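Local coordinates for 15-O-acetyltransferase (Fusarium sporotrichioides, PDB 3FOT), which transfers an acetyl group to the 15-oxygen of trichothecene intermediates such as 15-deacetylcalonectrin during mycotoxin biosynthesis, probably with acetyl-coenzyme A as the donor, at residues S163-S166 with P171-Q174; E380-A385 with V511-A516. One frame throughout, in Å; residues are numbered along the deposited sequence.

How the contacts relate
Contacts 1 and 2 show two scales on which one chain packs against itself. Contact 1 is local: four residues separate its segments, and both belong to the connection between strands 158-163 and 177-184. Contact 2 opens after contact 1 has closed and is truly long-range, bringing helix 379-401 against the C-terminal helix 500-516 across 125 intervening residues. The two do not touch; their centres are 44 Å apart and their nearest atoms about 29 Å. Each lies toward the periphery, with centres 30 Å and 28 Å from the centre of the chain. Both are structural packing away from H414, which binds 15-deacetylcalonectrin.

Contact 1 (S163-S166 with P171-Q174); sequences SDVS and PIPQ
V165 and I172 contribute the closest pair of CA atoms across the two segments, 6.9 Å apart, and no hydrogen bond passes between the segments, so the contact rests on van der Waals packing, mostly of side chains. V165 points toward 171-174 after an inverse gamma turn centred on D164, which is closed by a weak bond from V165 N to S163 O. Its CG1 branch does the touching: V165 CG1 lies beside the backbone N (chi1 -69°) and meets the ring of P173 at CD, 4.0 Å away. The same methyl, V165 CG1, approaches CG1 of I172 at 4.4 Å and lies 4.2 Å from P171 O. The setting is the long connection between antiparallel neighbours 158-163 and 177-184 of the six-stranded mixed sheet, where the chain leaves one strand and folds back before entering the next. Buried I172 marks the inner side of this loop, resting on L74 of helix 71-88 and on V178. From the strand end, S163 OG reaches the side of I172, 4.1 Å from CG2. That hydroxyl is hydrogen-bonded to the carbonyl oxygen of T177, while L71 packs against both S163 and V165.

Contact 2 (E380-A385 with V511-A516); sequences ELQVRA and VEFMLA
Q382 brings its amide oxygen to the edge of the F513 ring, the amide and ring planes standing 87° apart. The setting is helix-helix packing in a BAHD-superfamily acyltransferase: the segments of helix 379-401 and the C-terminal helix 500-516 cross nearly at right angles (-99°), their axes 9.8 Å apart at the closest. Such a steep crossing confines the contact to a few residues. The principal reach is that of Q382, whose CG lies beside the backbone N (chi1 -61°) and whose chain then extends across to the other helix. Q382 OE1 arrives at the edge of the F513 ring, near its plane, 3.4 Å from CD1 and 3.5 Å from CE1. An oxygen at the rim, facing the slightly positive ring hydrogens, is probably favourable electrostatically, although no hydrogen bond forms there. The other end of the amide has a firmer partner, since NE2 donates to the carbonyl oxygen of D377, and this bond helps fix the amide's rotation. The ring in turn stacks with H375 and touches L316 of helix 306-321.

One turn farther along the C-terminal helix, A516 packs beside the amide oxygen, with CB 3.6 Å from Q382 OE1. V383 adds a further touch, its CG2 methyl lying 3.6 Å from the backbone oxygen of A516, which is also hydrogen-bonded to K379 NZ. Within 380-385, but taking no part in the crossing, E380 and R384 form a salt bridge one turn apart, in which the guanidinium grips one carboxylate oxygen side-on: R384 NE meets the anti lone pair of E380 OE2 at 2.7 Å, while R384 NH2 reaches the same oxygen from above the carboxylate plane.

Contact 1 (S163-S166 with P171-Q174)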
ATOM      1  N   SER A 163      -5.852 -23.184  -3.892  1.00 10.46           N
ATOM      2  CA  SER A 163      -6.727 -23.605  -4.986  1.00 10.64           C
ATOM      3  C   SER A 163      -7.642 -24.693  -4.449  1.00 11.22           C
ATOM      4  O   SER A 163      -7.226 -25.505  -3.628  1.00 10.29           O
ATOM      5  CB  SER A 163      -5.949 -24.116  -6.218  1.00 10.55           C
ATOM      6  OG  SER A 163      -6.809 -24.239  -7.364  1.00 11.49           O
ATOM      7  N   ASP A 164      -8.878 -24.699  -4.948  1.00 11.77           N
ATOM      8  CA  ASP A 164      -9.885 -25.659  -4.482  1.00 12.66           C
ATOM      9  C   ASP A 164      -9.711 -27.007  -5.186  1.00 12.95           C
ATOM     10  O   ASP A 164     -10.500 -27.378  -6.059  1.00 13.95           O
ATOM     11  CB  ASP A 164     -11.290 -25.114  -4.694  1.00 13.23           C
ATOM     12  CG  ASP A 164     -12.347 -25.933  -3.971  1.00 14.97           C
ATOM     13  OD1 ASP A 164     -11.994 -26.831  -3.167  1.00 15.06           O
ATOM     14  OD2 ASP A 164     -13.532 -25.671  -4.227  1.00 17.03           O
ATOM     15  N   VAL A 165      -8.671 -27.725  -4.784  1.00 12.83           N
ATOM     16  CA  VAL A 165      -8.352 -29.045  -5.310  1.00 13.65           C
ATOM     17  C   VAL A 165      -8.147 -29.957  -4.104  1.00 13.89           C
ATOM     18  O   VAL A 165      -8.029 -29.459  -2.989  1.00 13.73           O
ATOM     19  CB  VAL A 165      -7.099 -29.023  -6.227  1.00 13.29           C
ATOM     20  CG1 VAL A 165      -7.392 -28.273  -7.526  1.00 15.12           C
ATOM     21  CG2 VAL A 165      -5.864 -28.428  -5.497  1.00 14.87           C
ATOM     22  N   SER A 166      -8.108 -31.280  -4.320  1.00 14.32           N
ATOM     23  CA  SER A 166      -8.017 -32.227  -3.217  0.50 14.86           C
ATOM     24  C   SER A 166      -6.669 -32.192  -2.508  1.00 14.96           C
ATOM     25  O   SER A 166      -6.610 -32.173  -1.282  1.00 15.28           O
ATOM     26  CB  SER A 166      -8.330 -33.643  -3.699  0.50 15.15           C
ATOM     27  OG  SER A 166      -9.681 -33.719  -4.102  0.50 15.71           O
ATOM     28  N   PRO A 171      -3.880 -31.939 -10.380  1.00 12.38           N
ATOM     29  CA  PRO A 171      -3.815 -30.969 -11.476  1.00 12.18           C
ATOM     30  C   PRO A 171      -4.916 -29.919 -11.335  1.00 11.64           C
ATOM     31  O   PRO A 171      -6.087 -30.244 -11.032  1.00 11.91           O
ATOM     32  CB  PRO A 171      -4.028 -31.824 -12.731  1.00 12.36           C
ATOM     33  CG  PRO A 171      -3.692 -33.226 -12.322  1.00 12.86           C
ATOM     34  CD  PRO A 171      -4.100 -33.316 -10.873  1.00 12.63           C
ATOM     35  N   ILE A 172      -4.525 -28.664 -11.513  1.00 10.76           N
ATOM     36  CA  ILE A 172      -5.456 -27.558 -11.373  1.00 11.24           C
ATOM     37  C   ILE A 172      -6.259 -27.512 -12.681  1.00 11.80           C
ATOM     38  O   ILE A 172      -5.688 -27.366 -13.744  1.00 11.99           O
ATOM     39  CB  ILE A 172      -4.724 -26.243 -11.066  1.00 11.17           C
ATOM     40  CG1 ILE A 172      -4.100 -26.311  -9.644  1.00 11.80           C
ATOM     41  CG2 ILE A 172      -5.698 -25.053 -11.176  1.00 11.44           C
ATOM     42  CD1 ILE A 172      -2.936 -25.390  -9.491  1.00 15.78           C
ATOM     43  N   PRO A 173      -7.581 -27.722 -12.595  1.00 12.72           N
ATOM     44  CA  PRO A 173      -8.378 -27.826 -13.805  1.00 13.75           C
ATOM     45  C   PRO A 173      -8.302 -26.570 -14.682  1.00 13.93           C
ATOM     46  O   PRO A 173      -8.060 -25.467 -14.170  1.00 13.28           O
ATOM     47  CB  PRO A 173      -9.790 -28.020 -13.270  1.00 14.11           C
ATOM     48  CG  PRO A 173      -9.609 -28.671 -11.930  1.00 14.40           C
ATOM     49  CD  PRO A 173      -8.380 -27.964 -11.378  1.00 13.13           C
ATOM     50  N   GLN A 174      -8.533 -26.742 -15.980  1.00 14.90           N
ATOM     51  CA  GLN A 174      -8.713 -25.620 -16.890  1.00 15.75           C
ATOM     52  C   GLN A 174      -9.793 -24.719 -16.314  1.00 14.87           C
ATOM     53  O   GLN A 174     -10.818 -25.223 -15.846  1.00 14.31           O
ATOM     54  CB  GLN A 174      -9.173 -26.120 -18.267  1.00 16.91           C
ATOM     55  CG  GLN A 174      -8.027 -26.465 -19.191  1.00 22.34           C
ATOM     56  CD  GLN A 174      -7.176 -25.237 -19.467  1.00 26.98           C
ATOM     57  OE1 GLN A 174      -7.701 -24.167 -19.799  1.00 31.92           O
ATOM     58  NE2 GLN A 174      -5.876 -25.367 -19.287  1.00 29.68           N
TER

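Contact 2 (E380-A385 with V511-A516)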
ATOM      1  N   GLU A 380     -28.155  18.031 -10.151  1.00 15.07           N
ATOM      2  CA  GLU A 380     -27.333  19.196 -10.397  1.00 14.77           C
ATOM      3  C   GLU A 380     -26.736  19.760  -9.104  1.00 13.61           C
ATOM      4  O   GLU A 380     -25.577  20.205  -9.107  1.00 14.73           O
ATOM      5  CB  GLU A 380     -28.103  20.290 -11.182  1.00 14.85           C
ATOM      6  CG  GLU A 380     -27.243  21.541 -11.403  1.00 17.11           C
ATOM      7  CD  GLU A 380     -27.975  22.688 -12.112  1.00 18.91           C
ATOM      8  OE1 GLU A 380     -29.025  22.437 -12.755  1.00 24.24           O
ATOM      9  OE2 GLU A 380     -27.489  23.836 -12.019  1.00 24.18           O
ATOM     10  N   LEU A 381     -27.493  19.746  -7.999  1.00 12.49           N
ATOM     11  CA  LEU A 381     -26.938  20.231  -6.725  1.00 12.41           C
ATOM     12  C   LEU A 381     -25.773  19.361  -6.257  1.00 11.67           C
ATOM     13  O   LEU A 381     -24.762  19.877  -5.778  1.00 11.27           O
ATOM     14  CB  LEU A 381     -27.992  20.333  -5.624  1.00 12.11           C
ATOM     15  CG  LEU A 381     -29.062  21.387  -5.935  1.00 12.08           C
ATOM     16  CD1 LEU A 381     -30.108  21.356  -4.828  1.00 14.35           C
ATOM     17  CD2 LEU A 381     -28.465  22.791  -6.144  1.00 12.20           C
ATOM     18  N   GLN A 382     -25.936  18.045  -6.411  1.00 11.60           N
ATOM     19  CA  GLN A 382     -24.904  17.080  -6.007  1.00 11.30           C
ATOM     20  C   GLN A 382     -23.657  17.223  -6.869  1.00 11.47           C
ATOM     21  O   GLN A 382     -22.552  17.235  -6.349  1.00 11.83           O
ATOM     22  CB  GLN A 382     -25.446  15.654  -6.092  1.00 10.90           C
ATOM     23  CG  GLN A 382     -26.648  15.402  -5.166  1.00 11.51           C
ATOM     24  CD  GLN A 382     -26.998  13.938  -5.164  1.00 11.76           C
ATOM     25  OE1 GLN A 382     -26.097  13.092  -5.096  1.00 12.53           O
ATOM     26  NE2 GLN A 382     -28.303  13.618  -5.238  1.00 11.99           N
ATOM     27  N   VAL A 383     -23.840  17.348  -8.187  1.00 11.59           N
ATOM     28  CA  VAL A 383     -22.733  17.547  -9.120  1.00 12.20           C
ATOM     29  C   VAL A 383     -21.959  18.814  -8.761  1.00 12.21           C
ATOM     30  O   VAL A 383     -20.732  18.799  -8.732  1.00 11.60           O
ATOM     31  CB  VAL A 383     -23.261  17.612 -10.597  1.00 12.17           C
ATOM     32  CG1 VAL A 383     -22.224  18.171 -11.596  1.00 13.77           C
ATOM     33  CG2 VAL A 383     -23.740  16.238 -11.040  1.00 12.50           C
ATOM     34  N   ARG A 384     -22.689  19.888  -8.450  1.00 12.18           N
ATOM     35  CA  ARG A 384     -22.055  21.181  -8.169  1.00 12.53           C
ATOM     36  C   ARG A 384     -21.250  21.093  -6.878  1.00 11.80           C
ATOM     37  O   ARG A 384     -20.133  21.616  -6.806  1.00 12.01           O
ATOM     38  CB  ARG A 384     -23.090  22.321  -8.126  1.00 12.39           C
ATOM     39  CG  ARG A 384     -23.649  22.688  -9.519  0.60 13.03           C
ATOM     40  CD  ARG A 384     -24.546  23.961  -9.523  0.60 14.14           C
ATOM     41  NE  ARG A 384     -25.067  24.232 -10.866  0.60 18.76           N
ATOM     42  CZ  ARG A 384     -24.409  24.898 -11.817  0.60 20.44           C
ATOM     43  NH1 ARG A 384     -23.190  25.378 -11.594  0.60 21.43           N
ATOM     44  NH2 ARG A 384     -24.964  25.080 -13.008  0.60 21.51           N
ATOM     45  N   ALA A 385     -21.820  20.407  -5.883  1.00 11.76           N
ATOM     46  CA  ALA A 385     -21.153  20.195  -4.599  1.00 11.46           C
ATOM     47  C   ALA A 385     -19.877  19.357  -4.809  1.00 11.40           C
ATOM     48  O   ALA A 385     -18.795  19.704  -4.300  1.00 11.40           O
ATOM     49  CB  ALA A 385     -22.108  19.511  -3.610  1.00 11.41           C
ATOM     50  N   VAL A 511     -20.034   5.657  -2.766  1.00 10.33           N
ATOM     51  CA  VAL A 511     -20.243   5.126  -4.134  1.00 10.86           C
ATOM     52  C   VAL A 511     -21.410   5.830  -4.841  1.00 11.02           C
ATOM     53  O   VAL A 511     -21.306   6.202  -6.023  1.00 11.16           O
ATOM     54  CB  VAL A 511     -20.445   3.586  -4.117  1.00 10.46           C
ATOM     55  CG1 VAL A 511     -20.888   3.079  -5.488  1.00 12.07           C
ATOM     56  CG2 VAL A 511     -19.147   2.873  -3.701  1.00 11.11           C
ATOM     57  N   GLU A 512     -22.520   5.997  -4.117  1.00 11.12           N
ATOM     58  CA  GLU A 512     -23.677   6.694  -4.660  1.00 12.98           C
ATOM     59  C   GLU A 512     -23.338   8.114  -5.139  1.00 11.35           C
ATOM     60  O   GLU A 512     -23.772   8.530  -6.222  1.00 11.40           O
ATOM     61  CB  GLU A 512     -24.825   6.701  -3.650  1.00 12.70           C
ATOM     62  CG  GLU A 512     -26.150   7.141  -4.267  1.00 15.50           C
ATOM     63  CD  GLU A 512     -27.326   7.092  -3.298  1.00 16.47           C
ATOM     64  OE1 GLU A 512     -27.153   6.575  -2.162  1.00 19.92           O
ATOM     65  OE2 GLU A 512     -28.419   7.579  -3.684  1.00 16.40           O
ATOM     66  N   PHE A 513     -22.581   8.875  -4.343  1.00 11.39           N
ATOM     67  CA  PHE A 513     -22.181  10.217  -4.796  1.00 10.63           C
ATOM     68  C   PHE A 513     -21.273  10.183  -6.026  1.00 10.75           C
ATOM     69  O   PHE A 513     -21.431  10.993  -6.931  1.00 10.73           O
ATOM     70  CB  PHE A 513     -21.502  11.020  -3.685  1.00 10.03           C
ATOM     71  CG  PHE A 513     -22.445  11.564  -2.647  1.00 11.30           C
ATOM     72  CD1 PHE A 513     -23.529  12.384  -3.011  1.00 10.80           C
ATOM     73  CD2 PHE A 513     -22.217  11.301  -1.285  1.00 11.11           C
ATOM     74  CE1 PHE A 513     -24.387  12.931  -2.039  1.00 10.31           C
ATOM     75  CE2 PHE A 513     -23.081  11.839  -0.301  1.00 10.63           C
ATOM     76  CZ  PHE A 513     -24.169  12.645  -0.685  1.00 11.10           C
ATOM     77  N   MET A 514     -20.307   9.261  -6.049  1.00 10.56           N
ATOM     78  CA  MET A 514     -19.477   9.096  -7.248  1.00 10.62           C
ATOM     79  C   MET A 514     -20.331   8.833  -8.491  1.00 10.70           C
ATOM     80  O   MET A 514     -20.112   9.433  -9.571  1.00 10.91           O
ATOM     81  CB  MET A 514     -18.460   7.969  -7.022  1.00 10.49           C
ATOM     82  CG  MET A 514     -17.378   8.386  -6.011  1.00 11.25           C
ATOM     83  SD  MET A 514     -16.297   7.004  -5.651  1.00 13.99           S
ATOM     84  CE  MET A 514     -15.344   6.896  -7.182  1.00 13.29           C
ATOM     85  N   LEU A 515     -21.302   7.944  -8.349  1.00 10.09           N
ATOM     86  CA  LEU A 515     -22.149   7.564  -9.469  1.00 11.12           C
ATOM     87  C   LEU A 515     -23.013   8.730  -9.914  1.00 11.19           C
ATOM     88  O   LEU A 515     -23.299   8.895 -11.109  1.00 11.61           O
ATOM     89  CB  LEU A 515     -22.993   6.330  -9.121  1.00 10.47           C
ATOM     90  CG  LEU A 515     -22.179   5.034  -9.041  1.00  9.91           C
ATOM     91  CD1 LEU A 515     -23.050   3.940  -8.417  1.00 11.65           C
ATOM     92  CD2 LEU A 515     -21.630   4.617 -10.433  1.00 10.67           C
ATOM     93  N   ALA A 516     -23.374   9.568  -8.953  1.00 11.12           N
ATOM     94  CA  ALA A 516     -24.185  10.751  -9.232  1.00 11.03           C
ATOM     95  C   ALA A 516     -23.464  11.762 -10.121  1.00 11.28           C
ATOM     96  O   ALA A 516     -24.093  12.620 -10.720  1.00 12.71           O
ATOM     97  CB  ALA A 516     -24.659  11.407  -7.897  1.00 10.58           C
TER